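Local structure of putative fimbrium tip subunit Fim1C (Bacteroides ovatus, 4EPS) at residues K127-A130 against K131-M135; M359-S362 against F363-S366; K450-T453 against K454-K457; T462-I465 against S466-Y469. The protein is probably a component of the fimbrium tip, on the cell-surface filaments that mediate adhesion and biofilm formation. All blocks are in the same frame, centred on the assembly; numbering follows the deposited sequence.

Interaction 1: K127-A130 against K131-M135; sequences KAYA and KQDLM
Q132 folds back against the last turn of helix 126-130, where its NE2 donates to the backbone O of A128 at 3.3 Å. The bond is fairly straight at the hydrogen (158°) and lies in the plane of the Q132 amide, but NE2 sits above the plane of the A128 carbonyl. OE1 is hydrogen-bonded to the N of T120, so both ends of this buried amide are occupied and its rotation is fixed. Packing is close here, with Q132 CG 3.4 Å from A128 O. The backbone bonds continue past A130: K131 N reaches K127 O at 3.1 Å, and D133 N donates to A130 O at 3.2 Å, closing a type I beta turn from A130 to D133. D133 is then the centre of an inverse gamma turn on the way to strand 135-145. With its CG opposite the backbone N (chi1 -166°), D133 runs alongside Y129, carboxylate and ring planes 74° apart. A water in the plane of the Y129 ring, 2.6 Å from OH, donates to D133 OD2 at 2.7 Å; OD1 is hydrogen-bonded to H157 ND1, and OD2 also to a glycerol, probably from the crystallisation liquor. The solvent side is looser. K131, modelled in two conformations, in one of them lays an extended chain past A128, CG 3.5 Å from A128 O, while the exposed K127 leads its amine away from the turn.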
loop_
_atom_site.group_PDB
_atom_site.type_symbol
_atom_site.label_atom_id
_atom_site.label_comp_id
_atom_site.label_asym_id
_atom_site.label_seq_id
_atom_site.Cartn_x
_atom_site.Cartn_y
_atom_site.Cartn_z
ATOM N N LYS A 127 1.800 -25.290 34.620
ATOM C CA LYS A 127 1.688 -26.299 35.679
ATOM C C LYS A 127 0.279 -26.874 35.802
ATOM O O LYS A 127 0.153 -28.069 36.009
ATOM C CB LYS A 127 2.127 -25.752 37.050
ATOM C CG LYS A 127 3.645 -25.706 37.195
ATOM C CD LYS A 127 4.088 -25.635 38.656
ATOM C CE LYS A 127 5.491 -26.167 38.869
ATOM N NZ LYS A 127 6.540 -25.278 38.296
ATOM N N ALA A 128 -0.766 -26.033 35.730
ATOM C CA ALA A 128 -2.153 -26.509 35.861
ATOM C C ALA A 128 -2.513 -27.448 34.687
ATOM O O ALA A 128 -3.248 -28.408 34.866
ATOM C CB ALA A 128 -3.106 -25.331 35.906
ATOM N N TYR A 129 -1.959 -27.178 33.502
ATOM C CA TYR A 129 -2.199 -28.004 32.320
ATOM C C TYR A 129 -1.413 -29.329 32.425
ATOM O O TYR A 129 -1.997 -30.415 32.266
ATOM C CB TYR A 129 -1.771 -27.216 31.080
ATOM C CG TYR A 129 -1.970 -27.946 29.766
ATOM C CD1 TYR A 129 -1.026 -28.861 29.305
ATOM C CD2 TYR A 129 -3.090 -27.702 28.973
ATOM C CE1 TYR A 129 -1.197 -29.526 28.092
ATOM C CE2 TYR A 129 -3.255 -28.338 27.744
ATOM C CZ TYR A 129 -2.314 -29.260 27.316
ATOM O OH TYR A 129 -2.434 -29.859 26.088
ATOM N N ALA A 130 -0.079 -29.230 32.668
ATOM C CA ALA A 130 0.838 -30.378 32.721
ATOM C C ALA A 130 0.422 -31.422 33.726
ATOM O O ALA A 130 0.496 -32.611 33.398
ATOM C CB ALA A 130 2.269 -29.906 33.014
ATOM N N LYS A 131 -0.035 -31.003 34.943
ATOM C CA LYS A 131 -0.427 -31.970 35.982
ATOM C C LYS A 131 -1.659 -32.796 35.564
ATOM O O LYS A 131 -1.902 -33.832 36.162
ATOM C CB LYS A 131 -0.689 -31.282 37.339
ATOM C CG LYS A 131 -1.957 -30.418 37.367
ATOM C CD LYS A 131 -2.156 -29.698 38.687
ATOM C CE LYS A 131 -3.406 -28.849 38.645
ATOM N NZ LYS A 131 -3.497 -27.934 39.818
ATOM N N GLN A 132 -2.424 -32.346 34.549
ATOM C CA GLN A 132 -3.624 -33.054 34.092
ATOM C C GLN A 132 -3.448 -33.814 32.768
ATOM O O GLN A 132 -4.372 -34.521 32.337
ATOM C CB GLN A 132 -4.745 -32.004 33.935
ATOM C CG GLN A 132 -5.010 -31.245 35.252
ATOM C CD GLN A 132 -6.355 -30.604 35.261
ATOM O OE1 GLN A 132 -7.372 -31.276 35.373
ATOM N NE2 GLN A 132 -6.388 -29.294 35.227
ATOM N N ASP A 133 -2.275 -33.658 32.132
ATOM C CA ASP A 133 -1.981 -34.238 30.824
ATOM C C ASP A 133 -1.470 -35.668 30.975
ATOM O O ASP A 133 -0.274 -35.941 30.854
ATOM C CB ASP A 133 -0.988 -33.348 30.053
ATOM C CG ASP A 133 -0.900 -33.688 28.569
ATOM O OD1 ASP A 133 -1.700 -34.547 28.099
ATOM O OD2 ASP A 133 -0.064 -33.070 27.868
ATOM N N LEU A 134 -2.400 -36.593 31.217
ATOM C CA LEU A 134 -2.052 -37.994 31.437
ATOM C C LEU A 134 -1.510 -38.659 30.156
ATOM O O LEU A 134 -2.133 -38.599 29.090
ATOM C CB LEU A 134 -3.284 -38.762 31.972
ATOM C CG LEU A 134 -3.105 -40.281 32.157
ATOM C CD1 LEU A 134 -2.092 -40.603 33.269
ATOM C CD2 LEU A 134 -4.447 -40.952 32.506
HETATM N N MSE A 135 -0.336 -39.300 30.294
HETATM C CA MSE A 135 0.350 -40.013 29.208
HETATM C C MSE A 135 0.811 -41.355 29.688
HETATM O O MSE A 135 1.338 -41.456 30.799
HETATM C CB MSE A 135 1.574 -39.231 28.714
HETATM C CG MSE A 135 1.257 -37.923 28.063
HETATM SE SE MSE A 135 2.978 -37.148 27.607
HETATM C CE MSE A 135 2.709 -35.455 28.432
HETATM O O HOH W 1 -0.654 -31.739 25.592
#

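Interaction 2: M359-S362 against F363-S366; sequences MTTS and FTSS
T361 and F363 set their side chains at a slant to each other, with the threonine hydroxyl wedged between the aromatic ring and the backbone that carries it. T361 OG1 lies 3.3 Å from F363 CD2, approaching the ring obliquely, and T361 CB is 3.6 Å from the same carbon. The hydroxyl is put there by a chi1 of 74°, which tucks OG1 between the backbone N and the carbonyl carbon of its own residue and turns it toward the following peptides. There it accepts from F363 N at 3.2 Å in a nearly straight bond (160°), the side-chain-to-backbone link of an ST turn. S362 meets the same ring differently: its OG stands over one face, 4.1 Å from CD1. Beyond the pair, F363 rests on W357 and F358, so its side chain packs back on helix 354-359.

M359, present as selenomethionine, crosses T364 at about a right angle, and the contact is a light one: SE is 4.2 Å from the methyl CG2 of T364. That methyl also lies 3.8 Å from T361 O, which places it in the bend of the chain. Further on, S366 N donates to F363 O at 3.3 Å, closing a further turn that begins at F363, where the first one ends.

T361 OG1 is also hydrogen-bonded to the backbone O of F358. Since a carbonyl can only accept, the hydroxyl proton goes to F358 and the oxygen receives F363 N, a division of roles that leaves the hydroxyl little freedom to turn in this surface loop.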
loop_
_atom_site.group_PDB
_atom_site.type_symbol
_atom_site.label_atom_id
_atom_site.label_comp_id
_atom_site.label_asym_id
_atom_site.label_seq_id
_atom_site.Cartn_x
_atom_site.Cartn_y
_atom_site.Cartn_z
HETATM N N MSE A 359 19.269 9.931 41.492
HETATM C CA MSE A 359 20.730 10.076 41.410
HETATM C C MSE A 359 21.472 9.375 42.575
HETATM O O MSE A 359 22.671 9.126 42.448
HETATM C CB MSE A 359 21.135 11.551 41.327
HETATM C CG MSE A 359 20.641 12.240 40.042
HETATM SE SE MSE A 359 21.227 11.330 38.411
HETATM C CE MSE A 359 23.001 12.078 38.307
ATOM N N THR A 360 20.761 9.020 43.665
ATOM C CA THR A 360 21.344 8.286 44.810
ATOM C C THR A 360 21.185 6.752 44.653
ATOM O O THR A 360 21.634 6.017 45.533
ATOM C CB THR A 360 20.687 8.706 46.151
ATOM O OG1 THR A 360 19.355 8.176 46.231
ATOM C CG2 THR A 360 20.709 10.191 46.392
ATOM N N THR A 361 20.513 6.272 43.571
ATOM C CA THR A 361 20.221 4.843 43.366
ATOM C C THR A 361 21.224 4.121 42.458
ATOM O O THR A 361 22.087 4.745 41.860
ATOM C CB THR A 361 18.801 4.649 42.781
ATOM O OG1 THR A 361 18.785 5.034 41.395
ATOM C CG2 THR A 361 17.719 5.367 43.580
ATOM N N SER A 362 21.054 2.798 42.326
ATOM C CA SER A 362 21.831 1.916 41.446
ATOM C C SER A 362 21.226 1.857 40.011
ATOM O O SER A 362 21.700 1.072 39.179
ATOM C CB SER A 362 21.863 0.504 42.039
ATOM O OG SER A 362 20.568 -0.080 42.025
ATOM N N PHE A 363 20.170 2.664 39.733
ATOM C CA PHE A 363 19.455 2.641 38.441
ATOM C C PHE A 363 19.914 3.708 37.439
ATOM O O PHE A 363 19.349 3.773 36.344
ATOM C CB PHE A 363 17.935 2.841 38.661
ATOM C CG PHE A 363 17.240 2.041 39.738
ATOM C CD1 PHE A 363 17.225 0.651 39.697
ATOM C CD2 PHE A 363 16.512 2.678 40.736
ATOM C CE1 PHE A 363 16.563 -0.087 40.684
ATOM C CE2 PHE A 363 15.848 1.942 41.723
ATOM C CZ PHE A 363 15.875 0.564 41.688
ATOM N N THR A 364 20.918 4.530 37.786
ATOM C CA THR A 364 21.353 5.667 36.964
ATOM C C THR A 364 21.978 5.294 35.614
ATOM O O THR A 364 22.074 6.165 34.747
ATOM C CB THR A 364 22.307 6.582 37.740
ATOM O OG1 THR A 364 23.470 5.842 38.131
ATOM C CG2 THR A 364 21.645 7.219 38.944
ATOM N N SER A 365 22.396 4.042 35.421
ATOM C CA SER A 365 23.010 3.603 34.164
ATOM C C SER A 365 21.995 2.939 33.225
ATOM O O SER A 365 22.235 2.860 32.013
ATOM C CB SER A 365 24.153 2.630 34.450
ATOM O OG SER A 365 23.677 1.477 35.124
ATOM N N SER A 366 20.873 2.450 33.781
ATOM C CA SER A 366 19.862 1.712 33.028
ATOM C C SER A 366 18.601 2.538 32.715
ATOM O O SER A 366 17.736 2.066 31.963
ATOM C CB SER A 366 19.473 0.436 33.775
ATOM O OG SER A 366 19.251 0.688 35.153
#

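Interaction 3: K450-T453 against K454-K457; sequences KLNT and KLIK
K454 curls back over the preceding turn of helix 446-458, at a place where the helix widens into a pi-type turn at 450-452. Its CB lies 3.6 Å from L451 O, an oxygen that accepts from both K454 N and L455 N. CG comes to 3.2 Å from K450 O. The chain then bends at chi2 (-62°), so that CD passes 4.1 Å from K450 O and CE 3.8 Å from the same oxygen. A second bend, at chi4, brings NZ to its two acceptors: K450 O at 3.0 Å, approached from above the carbonyl plane, and T453 OG1 at 3.1 Å. The hydroxyl in turn is hydrogen-bonded to S449 O, so amine, hydroxyl and S449 carbonyl form a short polar chain along one turn. Cut back to an alanine, this position would probably leave K450 O and T453 OG1 without the amine they share and open a gap beside I296 and Y273, on which the lysine also packs. T453 and K457 meanwhile touch D444 of the second subunit. Along another face of the helix, N452 OD1, hydrogen-bonded to M463 N, lies 3.6 Å from the L455 methyl CD1.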
loop_
_atom_site.group_PDB
_atom_site.type_symbol
_atom_site.label_atom_id
_atom_site.label_comp_id
_atom_site.label_asym_id
_atom_site.label_seq_id
_atom_site.Cartn_x
_atom_site.Cartn_y
_atom_site.Cartn_z
ATOM N N LYS A 450 -5.402 17.762 12.618
ATOM C CA LYS A 450 -5.197 16.302 12.516
ATOM C C LYS A 450 -5.725 15.523 13.719
ATOM O O LYS A 450 -6.111 14.372 13.551
ATOM C CB LYS A 450 -3.704 15.968 12.321
ATOM C CG LYS A 450 -3.187 16.414 10.955
ATOM C CD LYS A 450 -1.776 15.896 10.660
ATOM C CE LYS A 450 -1.386 16.287 9.249
ATOM N NZ LYS A 450 0.086 16.200 9.019
ATOM N N LEU A 451 -5.705 16.107 14.926
ATOM C CA LEU A 451 -6.148 15.367 16.101
ATOM C C LEU A 451 -7.593 15.691 16.500
ATOM O O LEU A 451 -8.389 14.767 16.625
ATOM C CB LEU A 451 -5.191 15.605 17.289
ATOM C CG LEU A 451 -3.680 15.272 17.040
ATOM C CD1 LEU A 451 -2.846 15.584 18.300
ATOM C CD2 LEU A 451 -3.481 13.782 16.658
ATOM N N ASN A 452 -7.935 16.970 16.711
ATOM C CA ASN A 452 -9.295 17.319 17.200
ATOM C C ASN A 452 -10.394 16.918 16.217
ATOM O O ASN A 452 -11.465 16.510 16.650
ATOM C CB ASN A 452 -9.377 18.825 17.517
ATOM C CG ASN A 452 -8.760 19.120 18.867
ATOM O OD1 ASN A 452 -8.481 18.210 19.658
ATOM N ND2 ASN A 452 -8.595 20.383 19.194
ATOM N N THR A 453 -10.108 16.980 14.914
ATOM C CA THR A 453 -11.089 16.552 13.885
ATOM C C THR A 453 -11.424 15.046 13.985
ATOM O O THR A 453 -12.485 14.613 13.506
ATOM C CB THR A 453 -10.574 16.885 12.482
ATOM O OG1 THR A 453 -9.287 16.278 12.306
ATOM C CG2 THR A 453 -10.531 18.415 12.226
ATOM N N LYS A 454 -10.536 14.252 14.614
ATOM C CA LYS A 454 -10.784 12.811 14.817
ATOM C C LYS A 454 -11.419 12.583 16.170
ATOM O O LYS A 454 -12.385 11.838 16.287
ATOM C CB LYS A 454 -9.479 11.972 14.722
ATOM C CG LYS A 454 -8.593 12.323 13.549
ATOM C CD LYS A 454 -9.258 12.088 12.172
ATOM C CE LYS A 454 -8.261 12.384 11.070
ATOM N NZ LYS A 454 -7.802 13.804 11.096
ATOM N N LEU A 455 -10.873 13.238 17.204
ATOM C CA LEU A 455 -11.409 13.088 18.554
ATOM C C LEU A 455 -12.919 13.352 18.603
ATOM O O LEU A 455 -13.646 12.586 19.227
ATOM C CB LEU A 455 -10.693 14.032 19.528
ATOM C CG LEU A 455 -9.249 13.691 19.854
ATOM C CD1 LEU A 455 -8.616 14.799 20.747
ATOM C CD2 LEU A 455 -9.159 12.354 20.592
ATOM N N ILE A 456 -13.380 14.405 17.934
ATOM C CA ILE A 456 -14.805 14.794 17.963
ATOM C C ILE A 456 -15.732 13.725 17.322
ATOM O O ILE A 456 -16.925 13.723 17.596
ATOM C CB ILE A 456 -14.991 16.205 17.315
ATOM C CG1 ILE A 456 -16.345 16.885 17.721
ATOM C CG2 ILE A 456 -14.809 16.195 15.808
ATOM C CD1 ILE A 456 -16.469 17.283 19.243
ATOM N N LYS A 457 -15.188 12.807 16.500
ATOM C CA LYS A 457 -15.994 11.753 15.861
ATOM C C LYS A 457 -16.175 10.538 16.762
ATOM O O LYS A 457 -17.077 9.741 16.519
ATOM C CB LYS A 457 -15.344 11.317 14.536
ATOM C CG LYS A 457 -15.287 12.439 13.510
ATOM C CD LYS A 457 -15.100 11.892 12.108
ATOM C CE LYS A 457 -14.887 13.000 11.113
ATOM N NZ LYS A 457 -14.359 12.468 9.827
#

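Interaction 4: T462-I465 against S466-Y469; sequences TMDI and SATY
The Y469 ring is covered on one face by the terminal methyl of M463 (selenomethionine), whose CE stands over the ring centre, 3.8 Å above the plane, in a CH-pi contact. At the ring edge, in plane, lies the backbone O of D464, to which Y469 OH donates at 2.6 Å. M463 gets its methyl there with an extended chain, CG opposite the backbone N (chi1 -163°) and 3.7 Å from Y469 CZ; SE sits obliquely to the ring, completing a Met-aromatic contact. The second flat group, the D464 carboxylate, is met on one face: S466 OG donates to OD1 from the syn side at 2.6 Å, and S466 N to the same oxygen at 3.0 Å from farther above the plane. S466 has two deposited conformations, so its hydroxyl bond may not always be made. The S466 N bond to the D464 side chain makes an Asx turn, laid over the type I beta turn from D464 to A467 that A467 N closes through D464 O at 3.1 Å. A phenylalanine in place of Y469 could keep the ring under the methyl but would probably leave D464 O with A467 N as its one donor from this loop. Because A467 N and Y469 OH grip D464 O from opposite faces of its carbonyl plane, that oxygen ties the turn to the start of strand 469-474.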
loop_
_atom_site.group_PDB
_atom_site.type_symbol
_atom_site.label_atom_id
_atom_site.label_comp_id
_atom_site.label_asym_id
_atom_site.label_seq_id
_atom_site.Cartn_x
_atom_site.Cartn_y
_atom_site.Cartn_z
ATOM N N THR A 462 -12.530 17.196 23.034
ATOM C CA THR A 462 -11.396 17.440 22.151
ATOM C C THR A 462 -10.262 17.934 23.034
ATOM O O THR A 462 -10.439 18.105 24.250
ATOM C CB THR A 462 -11.734 18.448 21.025
ATOM O OG1 THR A 462 -12.129 19.687 21.616
ATOM C CG2 THR A 462 -12.783 17.924 20.023
HETATM N N MSE A 463 -9.111 18.148 22.434
HETATM C CA MSE A 463 -7.966 18.685 23.136
HETATM C C MSE A 463 -8.070 20.213 23.038
HETATM O O MSE A 463 -7.905 20.763 21.953
HETATM C CB MSE A 463 -6.706 18.109 22.486
HETATM C CG MSE A 463 -5.515 18.252 23.322
HETATM SE SE MSE A 463 -4.016 17.411 22.424
HETATM C CE MSE A 463 -2.762 18.014 23.763
ATOM N N ASP A 464 -8.453 20.891 24.140
ATOM C CA ASP A 464 -8.593 22.355 24.128
ATOM C C ASP A 464 -7.196 22.981 23.958
ATOM O O ASP A 464 -6.298 22.763 24.785
ATOM C CB ASP A 464 -9.308 22.831 25.398
ATOM C CG ASP A 464 -9.527 24.333 25.570
ATOM O OD1 ASP A 464 -9.146 25.106 24.658
ATOM O OD2 ASP A 464 -10.062 24.734 26.628
ATOM N N ILE A 465 -7.014 23.726 22.853
ATOM C CA ILE A 465 -5.738 24.381 22.519
ATOM C C ILE A 465 -5.334 25.425 23.594
ATOM O O ILE A 465 -4.156 25.731 23.683
ATOM C CB ILE A 465 -5.808 25.030 21.106
ATOM C CG1 ILE A 465 -4.405 25.295 20.528
ATOM C CG2 ILE A 465 -6.743 26.292 21.071
ATOM C CD1 ILE A 465 -4.346 25.828 19.046
ATOM N N SER A 466 -6.298 25.951 24.389
ATOM C CA SER A 466 -6.028 26.970 25.416
ATOM C C SER A 466 -5.775 26.339 26.797
ATOM O O SER A 466 -5.491 27.059 27.757
ATOM C CB SER A 466 -7.196 27.955 25.502
ATOM O OG SER A 466 -8.388 27.305 25.907
ATOM N N ALA A 467 -5.884 24.999 26.913
ATOM C CA ALA A 467 -5.662 24.323 28.194
ATOM C C ALA A 467 -4.153 24.131 28.481
ATOM O O ALA A 467 -3.307 24.347 27.610
ATOM C CB ALA A 467 -6.366 22.972 28.202
ATOM N N THR A 468 -3.840 23.728 29.717
ATOM C CA THR A 468 -2.476 23.483 30.183
ATOM C C THR A 468 -2.395 22.010 30.490
ATOM O O THR A 468 -3.257 21.498 31.190
ATOM C CB THR A 468 -2.142 24.379 31.379
ATOM O OG1 THR A 468 -2.229 25.746 30.942
ATOM C CG2 THR A 468 -0.717 24.116 31.903
ATOM N N TYR A 469 -1.355 21.329 29.989
ATOM C CA TYR A 469 -1.276 19.877 30.102
ATOM C C TYR A 469 -0.123 19.390 30.962
ATOM O O TYR A 469 1.003 19.863 30.807
ATOM C CB TYR A 469 -1.157 19.256 28.680
ATOM C CG TYR A 469 -2.386 19.526 27.843
ATOM C CD1 TYR A 469 -2.540 20.733 27.161
ATOM C CD2 TYR A 469 -3.449 18.618 27.815
ATOM C CE1 TYR A 469 -3.709 21.015 26.435
ATOM C CE2 TYR A 469 -4.615 18.891 27.098
ATOM C CZ TYR A 469 -4.742 20.093 26.413
ATOM O OH TYR A 469 -5.901 20.367 25.707
HETATM O O HOH W 2 -2.542 26.137 25.810
#

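The four contacts follow in series, two in loops, one within a helix and one at a helix-to-loop junction. Interaction 1 lies within the fimbrillin-like range, where helix 126-130 gives way to strand 135-145. Its centre is about 51 Å from that of interaction 3 and 55 Å from that of interaction 4, across the centre of the chain. Interaction 2 follows helix 354-359, with its centre about 35 Å from interaction 4. Interactions 3 and 4 are neighbours, centres about 13 Å apart: I456 CD1 packs on T462 CG2 at 3.8 Å, joining helix 446-458 to the loop that leads into strand 469-474. Apart from this pair, the contacts sit in separate parts of the elongated chain.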